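Local coordinates for chromosome partition protein Smc (Pyrococcus furiosus, PDB 3KTA) that is probably required for chromosome condensation and partitioning, and carries an ATP-binding cassette ATPase head of which this chain is the N-terminal part, at residues Pro2-Phe12 against Tyr79-Asp90; Ser61-Ala69 against Arg103-Arg111. One frame throughout, in Å; residues are numbered along the deposited sequence.

Interaction 1: Pro2-Phe12 against Tyr79-Asp90; sequences PYIEKLELKGF and YAEVAIYFNNED
Lys6 lies across the ring of Tyr85, its CE over the ring centre and 3.7 Å from the centroid; NZ, 4.6 Å from the same centroid and 10° off the normal, adds a cation-pi contact. With chi1 at 66°, CG of Lys6 sits between the backbone N and carbonyl carbon, and the extended chain carries the ammonium over this face. Glu8 approaches the ring edge instead: Tyr85 OH donates to Glu8 OE1 at 2.9 Å, from above the carboxylate plane, while Lys6 NZ forms a salt bridge to Glu8 OE2, closing a three-residue polar cluster. Asn87 lies over one face of the Tyr3 ring, its CB in CH-pi contact and its amide nearly parallel to the ring, the planes 8° apart. Its ND2 donates to Glu5 OE2 at 3.2 Å, the acceptor in the amide plane but met from above the carboxylate plane, and a second bond from ND2 to Glu89 OE2 helps fix that amide. Glu5 and Lys6 both face Tyr85, the register shift of a classic beta bulge in an otherwise regular antiparallel pairing. On the other side of the sheet, Leu7 CD2 packs 3.8 Å from Ile84 CG1, and Ile4 CG1 lies 3.6 Å from Phe86 CE2. Val82 CG2 covers one face of the Phe12 ring. Helix 39-49 packs on this apolar side through Phe48 and Val49, while strands 20-23 and 99-106 flank the pair.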
loop_
_atom_site.group_PDB
_atom_site.type_symbol
_atom_site.label_atom_id
_atom_site.label_comp_id
_atom_site.label_asym_id
_atom_site.label_seq_id
_atom_site.Cartn_x
_atom_site.Cartn_y
_atom_site.Cartn_z
ATOM N N PRO A 2 10.505 -10.189 4.562
ATOM C CA PRO A 2 11.457 -9.355 3.809
ATOM C C PRO A 2 10.996 -7.903 3.762
ATOM O O PRO A 2 9.884 -7.606 4.189
ATOM C CB PRO A 2 11.424 -9.960 2.400
ATOM C CG PRO A 2 10.756 -11.312 2.552
ATOM C CD PRO A 2 9.801 -11.145 3.692
ATOM N N TYR A 3 11.839 -7.012 3.264
ATOM C CA TYR A 3 11.404 -5.625 3.065
ATOM C C TYR A 3 12.168 -5.022 1.917
ATOM O O TYR A 3 13.217 -5.533 1.511
ATOM C CB TYR A 3 11.580 -4.783 4.329
ATOM C CG TYR A 3 12.981 -4.683 4.872
ATOM C CD1 TYR A 3 13.443 -5.597 5.819
ATOM C CD2 TYR A 3 13.836 -3.667 4.467
ATOM C CE1 TYR A 3 14.726 -5.503 6.339
ATOM C CE2 TYR A 3 15.126 -3.564 4.991
ATOM C CZ TYR A 3 15.554 -4.490 5.920
ATOM O OH TYR A 3 16.829 -4.376 6.430
ATOM N N ILE A 4 11.633 -3.925 1.396
ATOM C CA ILE A 4 12.216 -3.265 0.242
ATOM C C ILE A 4 13.370 -2.347 0.648
ATOM O O ILE A 4 13.200 -1.434 1.452
ATOM C CB ILE A 4 11.157 -2.449 -0.521
ATOM C CG1 ILE A 4 9.963 -3.330 -0.896
ATOM C CG2 ILE A 4 11.784 -1.778 -1.769
ATOM C CD1 ILE A 4 8.765 -2.521 -1.450
ATOM N N GLU A 5 14.557 -2.616 0.119
ATOM C CA GLU A 5 15.694 -1.743 0.394
ATOM C C GLU A 5 15.667 -0.539 -0.538
ATOM O O GLU A 5 15.844 0.603 -0.106
ATOM C CB GLU A 5 17.007 -2.536 0.296
ATOM C CG GLU A 5 17.070 -3.587 1.384
ATOM C CD GLU A 5 18.428 -4.207 1.561
ATOM O OE1 GLU A 5 19.008 -4.645 0.542
ATOM O OE2 GLU A 5 18.891 -4.272 2.728
ATOM N N LYS A 6 15.398 -0.793 -1.812
ATOM C CA LYS A 6 15.354 0.283 -2.797
ATOM C C LYS A 6 14.710 -0.167 -4.098
ATOM O O LYS A 6 14.595 -1.373 -4.371
ATOM C CB LYS A 6 16.765 0.812 -3.094
ATOM C CG LYS A 6 17.681 -0.221 -3.781
ATOM C CD LYS A 6 19.045 0.385 -4.079
ATOM C CE LYS A 6 19.939 -0.650 -4.767
ATOM N NZ LYS A 6 21.291 -0.100 -5.094
ATOM N N LEU A 7 14.303 0.823 -4.895
ATOM C CA LEU A 7 13.939 0.648 -6.296
ATOM C C LEU A 7 14.962 1.339 -7.192
ATOM O O LEU A 7 15.565 2.348 -6.813
ATOM C CB LEU A 7 12.590 1.299 -6.600
ATOM C CG LEU A 7 11.345 0.696 -5.978
ATOM C CD1 LEU A 7 10.199 1.685 -6.080
ATOM C CD2 LEU A 7 10.983 -0.621 -6.676
ATOM N N GLU A 8 15.138 0.797 -8.386
ATOM C CA GLU A 8 15.887 1.461 -9.451
ATOM C C GLU A 8 14.980 1.559 -10.673
ATOM O O GLU A 8 14.505 0.541 -11.177
ATOM C CB GLU A 8 17.169 0.684 -9.776
ATOM C CG GLU A 8 18.233 0.853 -8.712
ATOM C CD GLU A 8 19.465 0.012 -8.949
ATOM O OE1 GLU A 8 19.448 -0.831 -9.868
ATOM O OE2 GLU A 8 20.431 0.181 -8.180
ATOM N N LEU A 9 14.716 2.789 -11.116
ATOM C CA LEU A 9 13.843 3.046 -12.259
ATOM C C LEU A 9 14.666 3.561 -13.431
ATOM O O LEU A 9 15.435 4.501 -13.273
ATOM C CB LEU A 9 12.812 4.126 -11.916
ATOM C CG LEU A 9 11.579 3.712 -11.107
ATOM C CD1 LEU A 9 11.949 3.117 -9.775
ATOM C CD2 LEU A 9 10.660 4.940 -10.912
ATOM N N LYS A 10 14.471 2.969 -14.601
ATOM C CA LYS A 10 15.075 3.492 -15.821
ATOM C C LYS A 10 14.045 3.543 -16.944
ATOM O O LYS A 10 13.505 2.512 -17.360
ATOM C CB LYS A 10 16.279 2.640 -16.241
ATOM C CG LYS A 10 16.935 3.152 -17.534
ATOM C CD LYS A 10 18.069 2.266 -18.011
ATOM C CE LYS A 10 18.554 2.749 -19.370
ATOM N NZ LYS A 10 19.617 1.882 -19.940
ATOM N N GLY A 11 13.749 4.750 -17.428
ATOM C CA GLY A 11 12.793 4.916 -18.505
ATOM C C GLY A 11 11.372 4.616 -18.074
ATOM O O GLY A 11 10.507 4.289 -18.897
ATOM N N PHE A 12 11.120 4.742 -16.771
ATOM C CA PHE A 12 9.823 4.370 -16.230
ATOM C C PHE A 12 8.938 5.580 -15.936
ATOM O O PHE A 12 9.288 6.419 -15.108
ATOM C CB PHE A 12 9.981 3.523 -14.961
ATOM C CG PHE A 12 8.683 2.993 -14.449
ATOM C CD1 PHE A 12 8.153 1.826 -14.959
ATOM C CD2 PHE A 12 7.948 3.700 -13.495
ATOM C CE1 PHE A 12 6.938 1.350 -14.530
ATOM C CE2 PHE A 12 6.725 3.229 -13.055
ATOM C CZ PHE A 12 6.220 2.048 -13.558
ATOM N N TYR A 79 12.942 1.387 -23.629
ATOM C CA TYR A 79 12.098 0.481 -22.853
ATOM C C TYR A 79 11.960 1.072 -21.455
ATOM O O TYR A 79 12.623 2.048 -21.136
ATOM C CB TYR A 79 12.753 -0.887 -22.739
ATOM C CG TYR A 79 14.182 -0.792 -22.288
ATOM C CD1 TYR A 79 15.222 -0.914 -23.195
ATOM C CD2 TYR A 79 14.496 -0.548 -20.958
ATOM C CE1 TYR A 79 16.527 -0.820 -22.788
ATOM C CE2 TYR A 79 15.794 -0.448 -20.544
ATOM C CZ TYR A 79 16.812 -0.585 -21.464
ATOM O OH TYR A 79 18.112 -0.474 -21.052
ATOM N N ALA A 80 11.118 0.461 -20.632
ATOM C CA ALA A 80 11.011 0.838 -19.220
ATOM C C ALA A 80 11.509 -0.318 -18.364
ATOM O O ALA A 80 11.168 -1.471 -18.608
ATOM C CB ALA A 80 9.573 1.181 -18.871
ATOM N N GLU A 81 12.312 -0.008 -17.356
ATOM C CA GLU A 81 12.821 -1.043 -16.470
ATOM C C GLU A 81 12.739 -0.651 -14.996
ATOM O O GLU A 81 13.062 0.472 -14.623
ATOM C CB GLU A 81 14.263 -1.363 -16.834
ATOM C CG GLU A 81 14.931 -2.372 -15.918
ATOM C CD GLU A 81 16.320 -2.721 -16.405
ATOM O OE1 GLU A 81 16.425 -3.425 -17.430
ATOM O OE2 GLU A 81 17.297 -2.289 -15.768
ATOM N N VAL A 82 12.318 -1.596 -14.163
ATOM C CA VAL A 82 12.344 -1.401 -12.719
ATOM C C VAL A 82 13.066 -2.575 -12.080
ATOM O O VAL A 82 12.823 -3.732 -12.446
ATOM C CB VAL A 82 10.919 -1.298 -12.140
ATOM C CG1 VAL A 82 10.956 -1.121 -10.615
ATOM C CG2 VAL A 82 10.185 -0.119 -12.788
ATOM N N ALA A 83 13.967 -2.265 -11.153
ATOM C CA ALA A 83 14.565 -3.284 -10.302
ATOM C C ALA A 83 14.155 -3.023 -8.861
ATOM O O ALA A 83 14.173 -1.880 -8.397
ATOM C CB ALA A 83 16.079 -3.279 -10.431
ATOM N N ILE A 84 13.776 -4.083 -8.154
ATOM C CA ILE A 84 13.422 -3.963 -6.753
ATOM C C ILE A 84 14.372 -4.834 -5.920
ATOM O O ILE A 84 14.644 -5.991 -6.274
ATOM C CB ILE A 84 11.925 -4.308 -6.517
ATOM C CG1 ILE A 84 11.522 -3.990 -5.069
ATOM C CG2 ILE A 84 11.620 -5.786 -6.892
ATOM C CD1 ILE A 84 10.007 -4.037 -4.842
ATOM N N TYR A 85 14.924 -4.256 -4.862
ATOM C CA TYR A 85 15.903 -4.953 -4.013
ATOM C C TYR A 85 15.259 -5.265 -2.662
ATOM O O TYR A 85 14.913 -4.347 -1.900
ATOM C CB TYR A 85 17.155 -4.082 -3.828
ATOM C CG TYR A 85 17.943 -3.881 -5.107
ATOM C CD1 TYR A 85 17.441 -3.104 -6.140
ATOM C CD2 TYR A 85 19.169 -4.492 -5.289
ATOM C CE1 TYR A 85 18.148 -2.924 -7.327
ATOM C CE2 TYR A 85 19.886 -4.323 -6.472
ATOM C CZ TYR A 85 19.368 -3.542 -7.485
ATOM O OH TYR A 85 20.079 -3.367 -8.661
ATOM N N PHE A 86 15.071 -6.553 -2.370
ATOM C CA PHE A 86 14.513 -6.956 -1.085
ATOM C C PHE A 86 15.603 -7.410 -0.133
ATOM O O PHE A 86 16.470 -8.215 -0.495
ATOM C CB PHE A 86 13.541 -8.118 -1.249
ATOM C CG PHE A 86 12.209 -7.731 -1.799
ATOM C CD1 PHE A 86 11.931 -7.892 -3.155
ATOM C CD2 PHE A 86 11.219 -7.232 -0.959
ATOM C CE1 PHE A 86 10.686 -7.549 -3.672
ATOM C CE2 PHE A 86 9.968 -6.895 -1.470
ATOM C CZ PHE A 86 9.709 -7.045 -2.817
ATOM N N ASN A 87 15.536 -6.942 1.104
ATOM C CA ASN A 87 16.280 -7.605 2.162
ATOM C C ASN A 87 15.583 -8.921 2.527
ATOM O O ASN A 87 14.386 -8.941 2.813
ATOM C CB ASN A 87 16.400 -6.694 3.382
ATOM C CG ASN A 87 17.245 -7.307 4.469
ATOM O OD1 ASN A 87 16.879 -8.324 5.041
ATOM N ND2 ASN A 87 18.382 -6.683 4.761
ATOM N N ASN A 88 16.334 -10.024 2.479
ATOM C CA ASN A 88 15.797 -11.361 2.738
ATOM C C ASN A 88 16.568 -12.043 3.854
ATOM O O ASN A 88 16.655 -13.277 3.899
ATOM C CB ASN A 88 15.845 -12.238 1.472
ATOM C CG ASN A 88 15.055 -13.534 1.617
ATOM O OD1 ASN A 88 13.920 -13.538 2.091
ATOM N ND2 ASN A 88 15.660 -14.647 1.196
ATOM N N GLU A 89 17.130 -11.260 4.765
ATOM C CA GLU A 89 17.793 -11.879 5.911
ATOM C C GLU A 89 16.838 -12.782 6.703
ATOM O O GLU A 89 17.274 -13.755 7.342
ATOM C CB GLU A 89 18.389 -10.817 6.815
ATOM C CG GLU A 89 19.551 -10.086 6.213
ATOM C CD GLU A 89 20.055 -8.996 7.125
ATOM O OE1 GLU A 89 20.190 -9.261 8.334
ATOM O OE2 GLU A 89 20.303 -7.877 6.638
ATOM N N ASP A 90 15.541 -12.473 6.663
ATOM C CA ASP A 90 14.537 -13.262 7.387
ATOM C C ASP A 90 14.116 -14.537 6.655
ATOM O O ASP A 90 13.329 -15.324 7.168
ATOM C CB ASP A 90 13.309 -12.413 7.741
ATOM C CG ASP A 90 12.507 -11.952 6.513
ATOM O OD1 ASP A 90 12.886 -12.230 5.350
ATOM O OD2 ASP A 90 11.471 -11.284 6.724
HETATM O O HOH W 1 16.561 -0.341 -13.348
HETATM O O HOH W 2 22.233 -1.989 -7.404
#

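Interaction 2: Ser61-Ala69 against Arg103-Arg111. With AP5 (bis(adenosine)-5'-pentaphosphate), chain E.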
loop_
_atom_site.group_PDB
_atom_site.type_symbol
_atom_site.label_atom_id
_atom_site.label_comp_id
_atom_site.label_asym_id
_atom_site.label_seq_id
_atom_site.Cartn_x
_atom_site.Cartn_y
_atom_site.Cartn_z
ATOM N N SER A 61 -2.958 2.954 -20.874
ATOM C CA SER A 61 -3.872 2.287 -21.799
ATOM C C SER A 61 -3.323 0.912 -22.148
ATOM O O SER A 61 -4.057 -0.077 -22.177
ATOM C CB SER A 61 -4.078 3.117 -23.071
ATOM N N ARG A 62 -2.026 0.858 -22.420
ATOM C CA ARG A 62 -1.346 -0.418 -22.600
ATOM C C ARG A 62 0.002 -0.354 -21.904
ATOM O O ARG A 62 0.496 0.727 -21.589
ATOM C CB ARG A 62 -1.168 -0.758 -24.085
ATOM C CG ARG A 62 -0.209 0.158 -24.813
ATOM C CD ARG A 62 -0.939 1.274 -25.542
ATOM N N ILE A 63 0.601 -1.513 -21.671
ATOM C CA ILE A 63 1.818 -1.590 -20.870
ATOM C C ILE A 63 2.994 -0.785 -21.447
ATOM O O ILE A 63 3.784 -0.223 -20.698
ATOM C CB ILE A 63 2.233 -3.057 -20.630
ATOM C CG1 ILE A 63 3.025 -3.179 -19.324
ATOM C CG2 ILE A 63 2.992 -3.606 -21.836
ATOM C CD1 ILE A 63 2.161 -2.976 -18.096
ATOM N N SER A 64 3.102 -0.698 -22.771
ATOM C CA SER A 64 4.185 0.075 -23.380
ATOM C C SER A 64 4.086 1.576 -23.081
ATOM O O SER A 64 5.081 2.309 -23.193
ATOM C CB SER A 64 4.242 -0.161 -24.894
ATOM O OG SER A 64 3.010 0.175 -25.507
ATOM N N ASP A 65 2.891 2.026 -22.696
ATOM C CA ASP A 65 2.666 3.430 -22.357
ATOM C C ASP A 65 3.393 3.816 -21.073
ATOM O O ASP A 65 3.453 4.994 -20.713
ATOM C CB ASP A 65 1.174 3.716 -22.195
ATOM C CG ASP A 65 0.419 3.686 -23.521
ATOM O OD1 ASP A 65 1.029 3.989 -24.568
ATOM O OD2 ASP A 65 -0.790 3.372 -23.506
ATOM N N LEU A 66 3.944 2.818 -20.387
ATOM C CA LEU A 66 4.741 3.055 -19.190
ATOM C C LEU A 66 6.143 3.552 -19.525
ATOM O O LEU A 66 6.914 3.923 -18.641
ATOM C CB LEU A 66 4.832 1.771 -18.371
ATOM C CG LEU A 66 3.535 1.244 -17.763
ATOM C CD1 LEU A 66 3.812 -0.058 -17.039
ATOM C CD2 LEU A 66 2.927 2.265 -16.807
ATOM N N ILE A 67 6.495 3.526 -20.805
ATOM C CA ILE A 67 7.823 3.951 -21.200
ATOM C C ILE A 67 7.909 5.463 -21.249
ATOM O O ILE A 67 7.064 6.119 -21.872
ATOM C CB ILE A 67 8.243 3.343 -22.549
ATOM C CG1 ILE A 67 8.247 1.815 -22.440
ATOM C CG2 ILE A 67 9.611 3.853 -22.939
ATOM C CD1 ILE A 67 8.548 1.104 -23.764
ATOM N N PHE A 68 8.926 5.996 -20.582
ATOM C CA PHE A 68 9.175 7.429 -20.536
ATOM C C PHE A 68 9.155 8.083 -21.904
ATOM O O PHE A 68 9.884 7.685 -22.812
ATOM C CB PHE A 68 10.508 7.730 -19.875
ATOM C CG PHE A 68 10.886 9.175 -19.934
ATOM C CD1 PHE A 68 10.160 10.126 -19.220
ATOM C CD2 PHE A 68 11.963 9.595 -20.705
ATOM C CE1 PHE A 68 10.517 11.466 -19.265
ATOM C CE2 PHE A 68 12.319 10.938 -20.755
ATOM C CZ PHE A 68 11.591 11.869 -20.040
ATOM N N ALA A 69 8.321 9.105 -22.021
ATOM C CA ALA A 69 8.293 9.970 -23.184
ATOM C C ALA A 69 7.985 11.358 -22.641
ATOM O O ALA A 69 6.868 11.612 -22.196
ATOM C CB ALA A 69 7.226 9.522 -24.135
ATOM N N ARG A 103 13.888 -7.864 -11.407
ATOM C CA ARG A 103 13.919 -6.808 -12.415
ATOM C C ARG A 103 12.926 -7.152 -13.509
ATOM O O ARG A 103 12.808 -8.313 -13.898
ATOM C CB ARG A 103 15.324 -6.659 -13.021
ATOM C CG ARG A 103 15.409 -5.617 -14.126
ATOM C CD ARG A 103 16.818 -5.039 -14.233
ATOM N NE ARG A 103 17.828 -6.066 -14.471
ATOM C CZ ARG A 103 18.352 -6.338 -15.664
ATOM N NH1 ARG A 103 17.954 -5.670 -16.741
ATOM N NH2 ARG A 103 19.276 -7.289 -15.778
ATOM N N ARG A 104 12.211 -6.140 -13.990
ATOM C CA ARG A 104 11.302 -6.296 -15.113
ATOM C C ARG A 104 11.575 -5.195 -16.121
ATOM O O ARG A 104 11.719 -4.019 -15.762
ATOM C CB ARG A 104 9.838 -6.225 -14.675
ATOM C CG ARG A 104 8.873 -6.489 -15.810
ATOM C CD ARG A 104 7.432 -6.241 -15.389
ATOM N NE ARG A 104 6.483 -6.433 -16.489
ATOM C CZ ARG A 104 5.164 -6.371 -16.344
ATOM N NH1 ARG A 104 4.643 -6.118 -15.145
ATOM N NH2 ARG A 104 4.358 -6.557 -17.391
ATOM N N ARG A 105 11.638 -5.577 -17.388
ATOM C CA ARG A 105 11.838 -4.600 -18.450
ATOM C C ARG A 105 10.729 -4.793 -19.478
ATOM O O ARG A 105 10.461 -5.916 -19.897
ATOM C CB ARG A 105 13.218 -4.803 -19.090
ATOM C CG ARG A 105 13.514 -3.887 -20.255
ATOM C CD ARG A 105 14.852 -4.237 -20.895
ATOM N NE ARG A 105 15.995 -3.956 -20.037
ATOM C CZ ARG A 105 17.259 -4.104 -20.423
ATOM N NH1 ARG A 105 17.520 -4.542 -21.644
ATOM N NH2 ARG A 105 18.256 -3.829 -19.594
ATOM N N VAL A 106 10.063 -3.710 -19.870
ATOM C CA VAL A 106 9.051 -3.797 -20.920
ATOM C C VAL A 106 9.503 -3.009 -22.144
ATOM O O VAL A 106 10.044 -1.915 -22.022
ATOM C CB VAL A 106 7.673 -3.272 -20.458
ATOM C CG1 VAL A 106 7.753 -1.791 -20.124
ATOM C CG2 VAL A 106 6.630 -3.522 -21.531
ATOM N N TYR A 107 9.266 -3.575 -23.323
ATOM C CA TYR A 107 9.668 -2.958 -24.578
ATOM C C TYR A 107 8.499 -2.294 -25.292
ATOM O O TYR A 107 7.343 -2.561 -24.978
ATOM C CB TYR A 107 10.306 -4.012 -25.487
ATOM C CG TYR A 107 11.666 -4.449 -25.009
ATOM C CD1 TYR A 107 11.808 -5.513 -24.128
ATOM C CD2 TYR A 107 12.810 -3.780 -25.416
ATOM C CE1 TYR A 107 13.059 -5.907 -23.687
ATOM C CE2 TYR A 107 14.058 -4.165 -24.984
ATOM C CZ TYR A 107 14.179 -5.232 -24.118
ATOM O OH TYR A 107 15.429 -5.614 -23.690
ATOM N N PRO A 108 8.803 -1.426 -26.275
ATOM C CA PRO A 108 7.744 -0.733 -27.016
ATOM C C PRO A 108 6.697 -1.669 -27.626
ATOM O O PRO A 108 5.567 -1.239 -27.852
ATOM C CB PRO A 108 8.518 0.011 -28.103
ATOM C CG PRO A 108 9.849 0.260 -27.506
ATOM C CD PRO A 108 10.142 -0.932 -26.637
ATOM N N ASP A 109 7.047 -2.927 -27.877
ATOM C CA ASP A 109 6.085 -3.861 -28.466
ATOM C C ASP A 109 5.214 -4.562 -27.424
ATOM O O ASP A 109 4.319 -5.326 -27.767
ATOM C CB ASP A 109 6.781 -4.887 -29.360
ATOM C CG ASP A 109 7.805 -5.712 -28.614
ATOM O OD1 ASP A 109 7.698 -5.820 -27.375
ATOM O OD2 ASP A 109 8.715 -6.258 -29.270
ATOM N N GLY A 110 5.483 -4.302 -26.149
ATOM C CA GLY A 110 4.628 -4.801 -25.086
ATOM C C GLY A 110 5.117 -6.048 -24.372
ATOM O O GLY A 110 4.495 -6.495 -23.402
ATOM N N ARG A 111 6.218 -6.621 -24.850
ATOM C CA ARG A 111 6.792 -7.803 -24.217
ATOM C C ARG A 111 7.678 -7.432 -23.028
ATOM O O ARG A 111 8.340 -6.385 -23.026
ATOM C CB ARG A 111 7.576 -8.646 -25.231
ATOM C CG ARG A 111 6.683 -9.403 -26.206
ATOM C CD ARG A 111 7.477 -10.391 -27.054
ATOM N NE ARG A 111 8.295 -9.721 -28.063
ATOM C CZ ARG A 111 9.152 -10.348 -28.865
ATOM N NH1 ARG A 111 9.308 -11.663 -28.776
ATOM N NH2 ARG A 111 9.854 -9.661 -29.759
HETATM P PA AP5 E . -4.595 14.417 -11.902
HETATM O O1A AP5 E . -4.487 15.885 -12.261
HETATM O O2A AP5 E . -4.663 13.534 -13.120
HETATM O O3A AP5 E . -3.329 13.904 -11.029
HETATM P PB AP5 E . -2.634 14.777 -9.897
HETATM O O1B AP5 E . -3.676 15.568 -9.132
HETATM O O2B AP5 E . -1.484 15.590 -10.425
HETATM O O3B AP5 E . -2.142 13.460 -9.105
HETATM P PG AP5 E . -1.177 13.566 -7.876
HETATM O O1G AP5 E . -1.310 14.938 -7.245
HETATM O O2G AP5 E . -1.569 12.453 -6.956
HETATM O O3G AP5 E . 0.243 13.477 -8.565
HETATM P PD AP5 E . 1.436 12.466 -8.294
HETATM O O1D AP5 E . 2.538 13.172 -7.564
HETATM O O2D AP5 E . 0.985 11.167 -7.676
HETATM O O3D AP5 E . 1.914 12.267 -9.824
HETATM P PE AP5 E . 1.878 10.884 -10.663
HETATM O O1E AP5 E . 2.832 9.924 -9.990
HETATM O O2E AP5 E . 0.480 10.424 -10.870
HETATM O O5F AP5 E . -5.823 14.160 -10.892
HETATM C C5F AP5 E . -7.169 13.995 -11.300
HETATM C C4F AP5 E . -8.099 13.784 -10.105
HETATM O O4F AP5 E . -7.931 12.465 -9.614
HETATM C C3F AP5 E . -7.795 14.703 -8.930
HETATM O O3F AP5 E . -8.947 14.817 -8.119
HETATM C C2F AP5 E . -6.765 13.912 -8.155
HETATM O O2F AP5 E . -6.782 14.233 -6.781
HETATM C C1F AP5 E . -7.195 12.472 -8.400
HETATM N N9A AP5 E . -6.051 11.573 -8.615
HETATM C C8A AP5 E . -4.764 11.922 -8.919
HETATM N N7A AP5 E . -4.039 10.792 -9.066
HETATM C C5A AP5 E . -4.846 9.727 -8.854
HETATM C C6A AP5 E . -4.614 8.359 -8.867
HETATM N N6A AP5 E . -3.371 7.884 -8.990
HETATM N N1A AP5 E . -5.658 7.507 -8.604
HETATM C C2A AP5 E . -6.922 8.000 -8.337
HETATM N N3A AP5 E . -7.151 9.360 -8.322
HETATM C C4A AP5 E . -6.121 10.208 -8.571
HETATM O O5J AP5 E . 2.590 11.421 -12.002
HETATM C C5J AP5 E . 1.841 12.067 -13.014
HETATM C C4J AP5 E . 2.833 12.534 -14.063
HETATM O O4J AP5 E . 3.474 11.392 -14.627
HETATM C C3J AP5 E . 2.123 13.262 -15.210
HETATM O O3J AP5 E . 2.828 14.443 -15.504
HETATM C C2J AP5 E . 2.254 12.277 -16.346
HETATM O O2J AP5 E . 2.222 12.899 -17.621
HETATM C C1J AP5 E . 3.575 11.598 -16.019
HETATM N N9B AP5 E . 3.700 10.353 -16.787
HETATM C C8B AP5 E . 2.960 9.204 -16.713
HETATM N N7B AP5 E . 3.430 8.332 -17.635
HETATM C C5B AP5 E . 4.456 8.927 -18.290
HETATM C C6B AP5 E . 5.290 8.515 -19.322
HETATM N N6B AP5 E . 5.071 7.360 -19.940
HETATM N N1B AP5 E . 6.254 9.378 -19.772
HETATM C C2B AP5 E . 6.416 10.638 -19.237
HETATM N N3B AP5 E . 5.584 11.040 -18.213
HETATM C C4B AP5 E . 4.630 10.194 -17.766
#
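Ile63 opens the contact by placing its CG2 methyl 3.7 Å from CG2 of Val106, the two side chains crossing at a slant. The same methyl lies 3.6 Å from Gly110 O. Its other branch, CG1, is directed by a chi1 of -153° toward the guanidinium of Arg104, approaching NH2 to 4.1 Å; the two side chains come from opposite directions. That guanidinium is held mainly from outside the contact, NH1 donating to the carbonyls of Phe48 and Gly52. Ser64 follows with its CB rather than its hydroxyl nearest the hairpin: CB is 3.4 Å from Pro108 O. Pro108 belongs to a type I beta turn, Tyr107 to Gly110, closed by Gly110 N donating to Tyr107 O. Overlapping it, Asp109 OD1 accepts from Arg111 N in an Asx turn, so the hairpin tip joining strands 99-106 and 112-116 has its own bonds and meets the 3-10 segment 63-66 through van der Waals contacts, with no hydrogen bond across. Within this N-terminal part of the ABC-type head, the 3-10 segment leads directly into the site of one of the two adenines of bis(adenosine)-5'-pentaphosphate. Asp65 O accepts a weak bond from its N6B. Ile67 works in both directions: its carbonyl O accepts a straighter bond from N6B (166° at the hydrogen), while its side chain is turned to the hairpin, CD1 lying 3.6 Å from Pro108 N and near the ring carbon CD of that proline. Phe68 brings CD1 to 3.8 Å from C2B of that adenine, meeting it obliquely. At Ala69, the backbone N donates to N1B at 3.1 Å, so both the amino group and a ring nitrogen of this adenine are read by main-chain atoms.

Overall arrangement
From the N terminus, strand 3-10 enters the sheet first; interaction 1 closes a long loop when 80-87 pairs with it, enclosing the ATP-binding residues 34-41, helix 39-49 and the segment 61-69. Interaction 2 then joins that enclosed segment to 103-111, beyond strand 80-87, so the two loops cross rather than nest. Their centres are about 17 Å apart, yet they touch, because strands 80-87 and 99-106 are neighbours in the sheet: Glu81 OE1 forms a 2.7 Å salt bridge with Arg105 NE, and Ala80 O lies 2.8 Å from Val106 N, probably hydrogen-bonded. Together they tie the N-terminal strand and its neighbours in the antiparallel sheet to the adenine-binding segment.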